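Local coordinates for protein 2',5'-phosphodiesterase 12 (Homo sapiens, PDB 4Z0V) that joins a DNase I-like domain of the endonuclease/exonuclease/phosphatase family, modelled with a magnesium ion, to a smaller N-terminal domain of the E-set clan, at residues A71-R76 / C99-G104; Y18-F23 / Q163-K168; T11-P16 / R93-V98. All blocks are in the same frame, centred on the assembly; numbering follows the deposited sequence. Where two conformers were deposited one is given.

Contact 1 (A71-R76 / C99-G104); sequences ADIGLR and CVVEAG
C99 meets R76 through its carbonyl, C99 O lying 3.6 Å from R76 CG, while its own side chain turns away and rests on I19. The R76 chain bends at chi3, and its guanidinium finds its polar partners beyond the contact, in E96 and the S97 carbonyl. V100 follows, its side chain crossing that of R76 at about a right angle. Its CG1 lies 3.7 Å from R76 CG, and the same methyl rests against the G74 carbonyl. V101 carries both backbone hydrogen bonds. V101 N donates to L75 O (2.9 Å), and V101 O accepts from G74 N (3.0 Å, nearly straight at 170°), so one residue grips the type II turn from D72 to L75 by its last two members. G74 occupies the third position of that turn with a phi of 92°, an angle suited to glycine. The V101 side chain points at the turn: V101 CB lies 3.3 Å from D72 O, the atom that also accepts the turn-closing bond from L75 N. CG1 of V101, anti to the backbone N (chi1 172°), is thereby brought to 4.1 Å from I73 CG1. I73 then runs on past the backbone of E102, and its CD1 ends 4.1 Å from A103 CB at a more exposed edge. The turn lies just ahead of strand 77-82 and the 99-104 segment leads away from strand 93-96; L75, pointing away from the contact, and D72 pack on strand 40-46, while V101 also touches I19 in the 18-23 loop.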
loop_
_atom_site.group_PDB
_atom_site.type_symbol
_atom_site.label_atom_id
_atom_site.label_comp_id
_atom_site.label_asym_id
_atom_site.label_seq_id
_atom_site.Cartn_x
_atom_site.Cartn_y
_atom_site.Cartn_z
ATOM N N ALA A 71 -10.786 -23.735 -16.792
ATOM C CA ALA A 71 -10.889 -25.190 -16.858
ATOM C C ALA A 71 -10.697 -25.839 -15.478
ATOM O O ALA A 71 -11.074 -26.993 -15.291
ATOM C CB ALA A 71 -9.859 -25.745 -17.830
ATOM N N ASP A 72 -10.082 -25.118 -14.531
ATOM C CA ASP A 72 -9.826 -25.648 -13.191
ATOM C C ASP A 72 -11.011 -25.431 -12.253
ATOM O O ASP A 72 -10.950 -25.902 -11.127
ATOM C CB ASP A 72 -8.583 -24.972 -12.563
ATOM C CG ASP A 72 -7.279 -25.176 -13.300
ATOM O OD1 ASP A 72 -7.124 -26.230 -13.966
ATOM O OD2 ASP A 72 -6.383 -24.324 -13.153
ATOM N N ILE A 73 -12.043 -24.650 -12.658
ATOM C CA ILE A 73 -13.193 -24.393 -11.771
ATOM C C ILE A 73 -13.803 -25.740 -11.362
ATOM O O ILE A 73 -13.973 -26.602 -12.213
ATOM C CB ILE A 73 -14.242 -23.454 -12.438
ATOM C CG1 ILE A 73 -13.683 -22.014 -12.542
ATOM C CG2 ILE A 73 -15.583 -23.464 -11.666
ATOM C CD1 ILE A 73 -14.463 -21.082 -13.513
ATOM N N GLY A 74 -14.058 -25.923 -10.070
ATOM C CA GLY A 74 -14.608 -27.177 -9.553
ATOM C C GLY A 74 -13.561 -28.183 -9.100
ATOM O O GLY A 74 -13.914 -29.250 -8.605
ATOM N N LEU A 75 -12.261 -27.875 -9.290
ATOM C CA LEU A 75 -11.161 -28.753 -8.868
ATOM C C LEU A 75 -10.430 -28.186 -7.639
ATOM O O LEU A 75 -10.266 -26.968 -7.530
ATOM C CB LEU A 75 -10.115 -28.926 -9.993
ATOM C CG LEU A 75 -10.590 -29.408 -11.375
ATOM C CD1 LEU A 75 -9.393 -29.433 -12.367
ATOM C CD2 LEU A 75 -11.166 -30.836 -11.304
ATOM N N ARG A 76 -9.918 -29.068 -6.775
ATOM C CA ARG A 76 -9.024 -28.670 -5.700
ATOM C C ARG A 76 -7.612 -28.646 -6.294
ATOM O O ARG A 76 -7.367 -29.252 -7.345
ATOM C CB ARG A 76 -9.100 -29.643 -4.512
ATOM C CG ARG A 76 -10.486 -29.547 -3.837
ATOM C CD ARG A 76 -10.528 -30.020 -2.403
ATOM N NE ARG A 76 -10.384 -31.471 -2.291
ATOM C CZ ARG A 76 -9.341 -32.091 -1.748
ATOM N NH1 ARG A 76 -9.308 -33.416 -1.689
ATOM N NH2 ARG A 76 -8.325 -31.395 -1.255
ATOM N N CYS A 99 -10.813 -25.772 -0.453
ATOM C CA CYS A 99 -11.818 -25.250 -1.384
ATOM C C CYS A 99 -11.532 -25.720 -2.792
ATOM O O CYS A 99 -10.378 -25.989 -3.108
ATOM C CB CYS A 99 -11.783 -23.723 -1.335
ATOM S SG CYS A 99 -10.155 -23.034 -1.765
ATOM N N VAL A 100 -12.559 -25.705 -3.665
ATOM C CA VAL A 100 -12.358 -25.894 -5.096
ATOM C C VAL A 100 -12.139 -24.498 -5.718
ATOM O O VAL A 100 -12.555 -23.478 -5.143
ATOM C CB VAL A 100 -13.513 -26.655 -5.799
ATOM C CG1 VAL A 100 -13.632 -28.094 -5.265
ATOM C CG2 VAL A 100 -14.840 -25.888 -5.701
ATOM N N VAL A 101 -11.537 -24.455 -6.906
ATOM C CA VAL A 101 -11.389 -23.217 -7.660
ATOM C C VAL A 101 -12.812 -22.719 -8.003
ATOM O O VAL A 101 -13.686 -23.520 -8.391
ATOM C CB VAL A 101 -10.556 -23.492 -8.940
ATOM C CG1 VAL A 101 -10.527 -22.268 -9.864
ATOM C CG2 VAL A 101 -9.141 -23.973 -8.586
ATOM N N GLU A 102 -13.049 -21.433 -7.798
ATOM C CA GLU A 102 -14.339 -20.801 -8.099
ATOM C C GLU A 102 -14.211 -19.806 -9.218
ATOM O O GLU A 102 -13.110 -19.307 -9.479
ATOM C CB GLU A 102 -14.812 -20.029 -6.866
ATOM C CG GLU A 102 -15.735 -20.799 -5.960
ATOM C CD GLU A 102 -16.107 -19.934 -4.776
ATOM O OE1 GLU A 102 -16.772 -18.892 -4.984
ATOM O OE2 GLU A 102 -15.648 -20.245 -3.656
ATOM N N ALA A 103 -15.355 -19.430 -9.821
ATOM C CA ALA A 103 -15.366 -18.351 -10.794
ATOM C C ALA A 103 -15.112 -17.055 -10.012
ATOM O O ALA A 103 -15.637 -16.885 -8.902
ATOM C CB ALA A 103 -16.731 -18.295 -11.505
ATOM N N GLY A 104 -14.295 -16.184 -10.570
ATOM C CA GLY A 104 -14.024 -14.895 -9.954
ATOM C C GLY A 104 -14.911 -13.846 -10.587
ATOM O O GLY A 104 -15.726 -14.193 -11.439
#

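Contact 2 (Y18-F23 / Q163-K168)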
loop_
_atom_site.group_PDB
_atom_site.type_symbol
_atom_site.label_atom_id
_atom_site.label_comp_id
_atom_site.label_asym_id
_atom_site.label_seq_id
_atom_site.Cartn_x
_atom_site.Cartn_y
_atom_site.Cartn_z
ATOM N N TYR A 18 -9.782 -19.020 -0.289
ATOM C CA TYR A 18 -10.581 -18.605 -1.419
ATOM C C TYR A 18 -9.669 -18.618 -2.641
ATOM O O TYR A 18 -8.649 -17.939 -2.648
ATOM C CB TYR A 18 -11.152 -17.200 -1.129
ATOM C CG TYR A 18 -12.413 -16.806 -1.868
ATOM C CD1 TYR A 18 -13.411 -16.067 -1.240
ATOM C CD2 TYR A 18 -12.575 -17.096 -3.220
ATOM C CE1 TYR A 18 -14.574 -15.699 -1.916
ATOM C CE2 TYR A 18 -13.736 -16.741 -3.902
ATOM C CZ TYR A 18 -14.727 -16.032 -3.253
ATOM O OH TYR A 18 -15.856 -15.672 -3.947
ATOM N N ILE A 19 -9.977 -19.473 -3.619
ATOM C CA ILE A 19 -9.184 -19.586 -4.832
ATOM C C ILE A 19 -10.111 -19.299 -6.015
ATOM O O ILE A 19 -11.146 -19.959 -6.138
ATOM C CB ILE A 19 -8.501 -20.981 -4.913
ATOM C CG1 ILE A 19 -7.402 -21.107 -3.830
ATOM C CG2 ILE A 19 -7.942 -21.217 -6.327
ATOM C CD1 ILE A 19 -6.842 -22.488 -3.642
ATOM N N MET A 20 -9.733 -18.336 -6.888
ATOM C CA MET A 20 -10.540 -17.987 -8.060
ATOM C C MET A 20 -9.786 -18.146 -9.343
ATOM O O MET A 20 -8.589 -17.828 -9.409
ATOM C CB MET A 20 -11.037 -16.529 -7.987
ATOM C CG MET A 20 -11.949 -16.287 -6.852
ATOM S SD MET A 20 -12.584 -14.595 -6.804
ATOM C CE MET A 20 -11.224 -13.766 -6.640
ATOM N N ALA A 21 -10.500 -18.551 -10.404
ATOM C CA ALA A 21 -9.918 -18.656 -11.743
ATOM C C ALA A 21 -9.406 -17.288 -12.191
ATOM O O ALA A 21 -10.119 -16.308 -12.016
ATOM C CB ALA A 21 -10.971 -19.156 -12.721
ATOM N N GLY A 22 -8.180 -17.228 -12.701
ATOM C CA GLY A 22 -7.579 -15.975 -13.158
ATOM C C GLY A 22 -6.964 -15.116 -12.073
ATOM O O GLY A 22 -6.437 -14.032 -12.373
ATOM N N PHE A 23 -6.962 -15.616 -10.822
ATOM C CA PHE A 23 -6.398 -14.912 -9.655
ATOM C C PHE A 23 -5.248 -15.729 -9.115
ATOM O O PHE A 23 -5.411 -16.939 -8.905
ATOM C CB PHE A 23 -7.450 -14.647 -8.564
ATOM C CG PHE A 23 -8.400 -13.545 -8.965
ATOM C CD1 PHE A 23 -9.372 -13.760 -9.938
ATOM C CD2 PHE A 23 -8.266 -12.263 -8.433
ATOM C CE1 PHE A 23 -10.214 -12.728 -10.346
ATOM C CE2 PHE A 23 -9.119 -11.232 -8.837
ATOM C CZ PHE A 23 -10.063 -11.462 -9.812
ATOM N N GLN A 163 -8.910 -9.568 -0.557
ATOM C CA GLN A 163 -7.475 -9.889 -0.621
ATOM C C GLN A 163 -7.128 -10.558 -1.906
ATOM O O GLN A 163 -6.061 -10.271 -2.454
ATOM C CB GLN A 163 -6.991 -10.742 0.558
ATOM C CG GLN A 163 -6.910 -9.952 1.849
ATOM C CD GLN A 163 -6.257 -8.597 1.718
ATOM O OE1 GLN A 163 -6.851 -7.568 2.059
ATOM N NE2 GLN A 163 -5.021 -8.557 1.244
ATOM N N ASN A 164 -8.008 -11.428 -2.426
ATOM C CA ASN A 164 -7.691 -12.037 -3.721
ATOM C C ASN A 164 -7.522 -10.966 -4.814
ATOM O O ASN A 164 -6.551 -10.987 -5.582
ATOM C CB ASN A 164 -8.764 -13.027 -4.110
ATOM C CG ASN A 164 -8.244 -14.427 -4.221
ATOM O OD1 ASN A 164 -8.175 -14.993 -5.309
ATOM N ND2 ASN A 164 -7.840 -15.006 -3.108
ATOM N N LEU A 165 -8.447 -9.998 -4.834
ATOM C CA LEU A 165 -8.387 -8.918 -5.811
ATOM C C LEU A 165 -7.177 -8.042 -5.597
ATOM O O LEU A 165 -6.523 -7.687 -6.569
ATOM C CB LEU A 165 -9.669 -8.070 -5.744
ATOM C CG LEU A 165 -10.825 -8.516 -6.634
ATOM C CD1 LEU A 165 -11.301 -9.920 -6.271
ATOM C CD2 LEU A 165 -11.991 -7.545 -6.492
ATOM N N ILE A 166 -6.852 -7.724 -4.336
ATOM C CA ILE A 166 -5.708 -6.847 -3.991
ATOM C C ILE A 166 -4.406 -7.549 -4.379
ATOM O O ILE A 166 -3.506 -6.922 -4.913
ATOM C CB ILE A 166 -5.742 -6.454 -2.486
ATOM C CG1 ILE A 166 -6.866 -5.402 -2.219
ATOM C CG2 ILE A 166 -4.373 -5.901 -2.007
ATOM C CD1 ILE A 166 -7.365 -5.358 -0.720
ATOM N N GLN A 167 -4.329 -8.857 -4.170
ATOM C CA GLN A 167 -3.148 -9.605 -4.568
ATOM C C GLN A 167 -2.982 -9.567 -6.079
ATOM O O GLN A 167 -1.891 -9.267 -6.564
ATOM C CB GLN A 167 -3.239 -11.063 -4.080
ATOM C CG GLN A 167 -2.970 -11.206 -2.570
ATOM C CD GLN A 167 -3.069 -12.679 -2.172
ATOM O OE1 GLN A 167 -3.786 -13.461 -2.782
ATOM N NE2 GLN A 167 -2.341 -13.101 -1.153
ATOM N N LYS A 168 -4.073 -9.800 -6.822
ATOM C CA LYS A 168 -4.007 -9.761 -8.283
ATOM C C LYS A 168 -3.639 -8.339 -8.759
ATOM O O LYS A 168 -2.787 -8.166 -9.617
ATOM C CB LYS A 168 -5.337 -10.214 -8.901
ATOM C CG LYS A 168 -5.225 -10.271 -10.443
ATOM C CD LYS A 168 -6.447 -10.819 -11.138
ATOM C CE LYS A 168 -6.219 -10.880 -12.646
ATOM N NZ LYS A 168 -7.410 -11.510 -13.300
HETATM O O HOH W 1 -7.091 -17.314 -6.538
#
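F23 and K168 form the tight centre of this contact. Over one face of the F23 ring lies K168 CD, 3.7 Å from the ring centroid, with K168 NZ above the same face in a cation-pi arrangement; M20 CE sits over the centre of the opposite face. The ring is thus sandwiched between an aliphatic chain and a methyl, with N164 O at its edge. L165 CD1 approaches obliquely, 3.6 Å from F23 CE2. With CG anti to the backbone N (chi1 -176°) and the rest extended, K168 spans the ring and brings NZ to G22 O, a 2.9 Å hydrogen bond arriving from above the carbonyl plane. The G22–K168 end is only partly buried. The Y18 side is looser: N164 ND2 reaches Y18 O at 3.1 Å, but the bond is bent to 126° and weak. Between the two ends a water accepts from M20 N and lies 2.8 Å from N164 OD1, close also to F23 O, linking the loop backbone to the buried N164 amide. The arrangement is a type II turn, M20 to F23 with G22 at its third position, laid on one face of helix 159-172, and it forms an interface between the N-terminal and DNase I-like domains.

Contact 3 (T11-P16 / R93-V98); sequences TELQLP and RELESV
Two sheets of the N-terminal domain face each other here, consistent with the immunoglobulin-like sandwich of the E-set clan, and L13, with L15 just past the end of its strand, meets R93 and L95 from the other. Strands 12-14 and 93-96 run in roughly the same direction, 31° apart, with axes 8.1 Å apart at closest approach, as in face-to-face packing rather than pairing within a sheet. L15 and L95 reach toward each other tip to tip, L15 CD1 lying 3.8 Å from L95 CG; the same methyl extends to 3.6 Å from S97 N. L95, with CG anti to its N (chi1 -172°), sends CD2 back over the facing chain, 3.6 Å from Q14 CA. L13 slides past both R93 and L95: its CD2 touches R93 CB at 3.5 Å and also lies over one guanidinium face, offset toward the rim, because the R93 chain folds back at chi2 and chi3. At the far end a water accepts from V98 N (3.0 Å) and bonds weakly to P16 O. The strands' backbone bonds stay within their own sheets, Q14 to K28 and L95 to L79, so the faces are joined chiefly by leucine contacts, with R93 adding its stem and flat face at the exposed edge.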
loop_
_atom_site.group_PDB
_atom_site.type_symbol
_atom_site.label_atom_id
_atom_site.label_comp_id
_atom_site.label_asym_id
_atom_site.label_seq_id
_atom_site.Cartn_x
_atom_site.Cartn_y
_atom_site.Cartn_z
ATOM N N THR A 11 8.794 -23.303 7.933
ATOM C CA THR A 11 8.232 -23.060 9.272
ATOM C C THR A 11 6.735 -22.779 9.161
ATOM O O THR A 11 5.968 -23.072 10.084
ATOM C CB THR A 11 8.948 -21.917 9.980
ATOM O OG1 THR A 11 8.854 -20.732 9.187
ATOM C CG2 THR A 11 10.394 -22.238 10.281
ATOM N N GLU A 12 6.326 -22.187 8.030
ATOM C CA GLU A 12 4.929 -21.894 7.736
ATOM C C GLU A 12 4.704 -22.286 6.299
ATOM O O GLU A 12 5.569 -22.039 5.461
ATOM C CB GLU A 12 4.572 -20.407 7.988
ATOM C CG GLU A 12 4.751 -19.948 9.426
ATOM C CD GLU A 12 4.373 -18.514 9.730
ATOM O OE1 GLU A 12 5.057 -17.590 9.232
ATOM O OE2 GLU A 12 3.408 -18.318 10.503
ATOM N N LEU A 13 3.632 -23.013 6.052
ATOM C CA LEU A 13 3.211 -23.466 4.728
ATOM C C LEU A 13 1.718 -23.401 4.784
ATOM O O LEU A 13 1.115 -24.148 5.577
ATOM C CB LEU A 13 3.768 -24.867 4.397
ATOM C CG LEU A 13 3.597 -25.294 2.952
ATOM C CD1 LEU A 13 4.441 -24.449 2.036
ATOM C CD2 LEU A 13 3.962 -26.736 2.775
ATOM N N GLN A 14 1.119 -22.447 4.003
ATOM C CA GLN A 14 -0.321 -22.177 4.001
ATOM C C GLN A 14 -0.832 -21.768 2.624
ATOM O O GLN A 14 -0.154 -21.056 1.888
ATOM C CB GLN A 14 -0.675 -21.056 5.001
ATOM C CG GLN A 14 -0.453 -21.388 6.475
ATOM C CD GLN A 14 -1.031 -20.367 7.426
ATOM O OE1 GLN A 14 -2.094 -19.772 7.190
ATOM N NE2 GLN A 14 -0.380 -20.200 8.563
ATOM N N LEU A 15 -2.063 -22.177 2.294
ATOM C CA LEU A 15 -2.699 -21.806 1.030
ATOM C C LEU A 15 -3.868 -20.874 1.320
ATOM O O LEU A 15 -4.454 -20.988 2.408
ATOM C CB LEU A 15 -3.196 -23.063 0.270
ATOM C CG LEU A 15 -2.167 -23.984 -0.377
ATOM C CD1 LEU A 15 -2.838 -25.240 -0.912
ATOM C CD2 LEU A 15 -1.470 -23.300 -1.530
ATOM N N PRO A 16 -4.279 -19.974 0.391
ATOM C CA PRO A 16 -5.492 -19.177 0.641
ATOM C C PRO A 16 -6.740 -20.064 0.745
ATOM O O PRO A 16 -6.744 -21.219 0.289
ATOM C CB PRO A 16 -5.589 -18.258 -0.577
ATOM C CG PRO A 16 -4.788 -18.937 -1.628
ATOM C CD PRO A 16 -3.708 -19.686 -0.945
ATOM N N ARG A 93 7.253 -31.213 1.481
ATOM C CA ARG A 93 5.952 -30.959 2.083
ATOM C C ARG A 93 4.907 -30.878 0.996
ATOM O O ARG A 93 5.228 -30.480 -0.120
ATOM C CB ARG A 93 5.994 -29.617 2.846
ATOM C CG ARG A 93 6.967 -29.567 4.044
ATOM C CD ARG A 93 6.393 -30.178 5.315
ATOM N NE ARG A 93 5.039 -29.690 5.598
ATOM C CZ ARG A 93 4.748 -28.585 6.279
ATOM N NH1 ARG A 93 3.486 -28.218 6.448
ATOM N NH2 ARG A 93 5.716 -27.838 6.796
ATOM N N GLU A 94 3.661 -31.215 1.308
ATOM C CA GLU A 94 2.586 -31.084 0.314
ATOM C C GLU A 94 1.396 -30.495 1.015
ATOM O O GLU A 94 1.190 -30.774 2.204
ATOM C CB GLU A 94 2.245 -32.435 -0.363
ATOM C CG GLU A 94 3.353 -32.947 -1.304
ATOM C CD GLU A 94 2.988 -34.018 -2.329
ATOM O OE1 GLU A 94 2.104 -34.855 -2.037
ATOM O OE2 GLU A 94 3.620 -34.045 -3.412
ATOM N N LEU A 95 0.638 -29.648 0.312
ATOM C CA LEU A 95 -0.524 -29.002 0.881
ATOM C C LEU A 95 -1.628 -28.924 -0.148
ATOM O O LEU A 95 -1.395 -28.430 -1.247
ATOM C CB LEU A 95 -0.130 -27.594 1.364
ATOM C CG LEU A 95 -1.159 -26.798 2.167
ATOM C CD1 LEU A 95 -1.778 -27.629 3.272
ATOM C CD2 LEU A 95 -0.537 -25.595 2.744
ATOM N N GLU A 96 -2.829 -29.390 0.227
ATOM C CA GLU A 96 -3.995 -29.374 -0.658
ATOM C C GLU A 96 -4.901 -28.247 -0.275
ATOM O O GLU A 96 -5.039 -27.961 0.918
ATOM C CB GLU A 96 -4.807 -30.677 -0.558
ATOM C CG GLU A 96 -4.060 -31.951 -0.872
ATOM C CD GLU A 96 -4.863 -33.204 -0.595
ATOM O OE1 GLU A 96 -6.111 -33.113 -0.492
ATOM O OE2 GLU A 96 -4.242 -34.289 -0.540
ATOM N N SER A 97 -5.566 -27.638 -1.266
ATOM C CA SER A 97 -6.575 -26.629 -0.981
ATOM C C SER A 97 -7.795 -27.341 -0.378
ATOM O O SER A 97 -8.073 -28.493 -0.722
ATOM C CB SER A 97 -6.959 -25.877 -2.251
ATOM O OG SER A 97 -7.689 -26.703 -3.140
ATOM N N VAL A 98 -8.496 -26.678 0.521
ATOM C CA VAL A 98 -9.697 -27.270 1.125
ATOM C C VAL A 98 -10.893 -26.924 0.215
ATOM O O VAL A 98 -11.820 -27.721 0.068
ATOM C CB VAL A 98 -9.854 -26.774 2.593
ATOM C CG1 VAL A 98 -11.190 -27.187 3.178
ATOM C CG2 VAL A 98 -8.711 -27.309 3.454
HETATM O O HOH W 2 -6.974 -24.362 1.550
#

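In the fold
The three contacts meet around the 18-23 loop and the chain leaving strand 93-96. Contacts 1 and 2 have centres about 12 Å apart and share backbone bonds: E102 N lies 2.9 Å from I19 O, and E102 O 2.9 Å from A21 N. Contact 3 is tied to contact 1, about 17 Å away between centres, by the salt bridge from R76 NH2 to E96 OE1 (2.9 Å), and to contact 2, about 16 Å away, by I19 CD1 against S97 CB (3.7 Å). Contacts 1 and 3 lie within the N-terminal domain; contact 2 alone reaches the DNase I-like domain, where the magnesium ion sits.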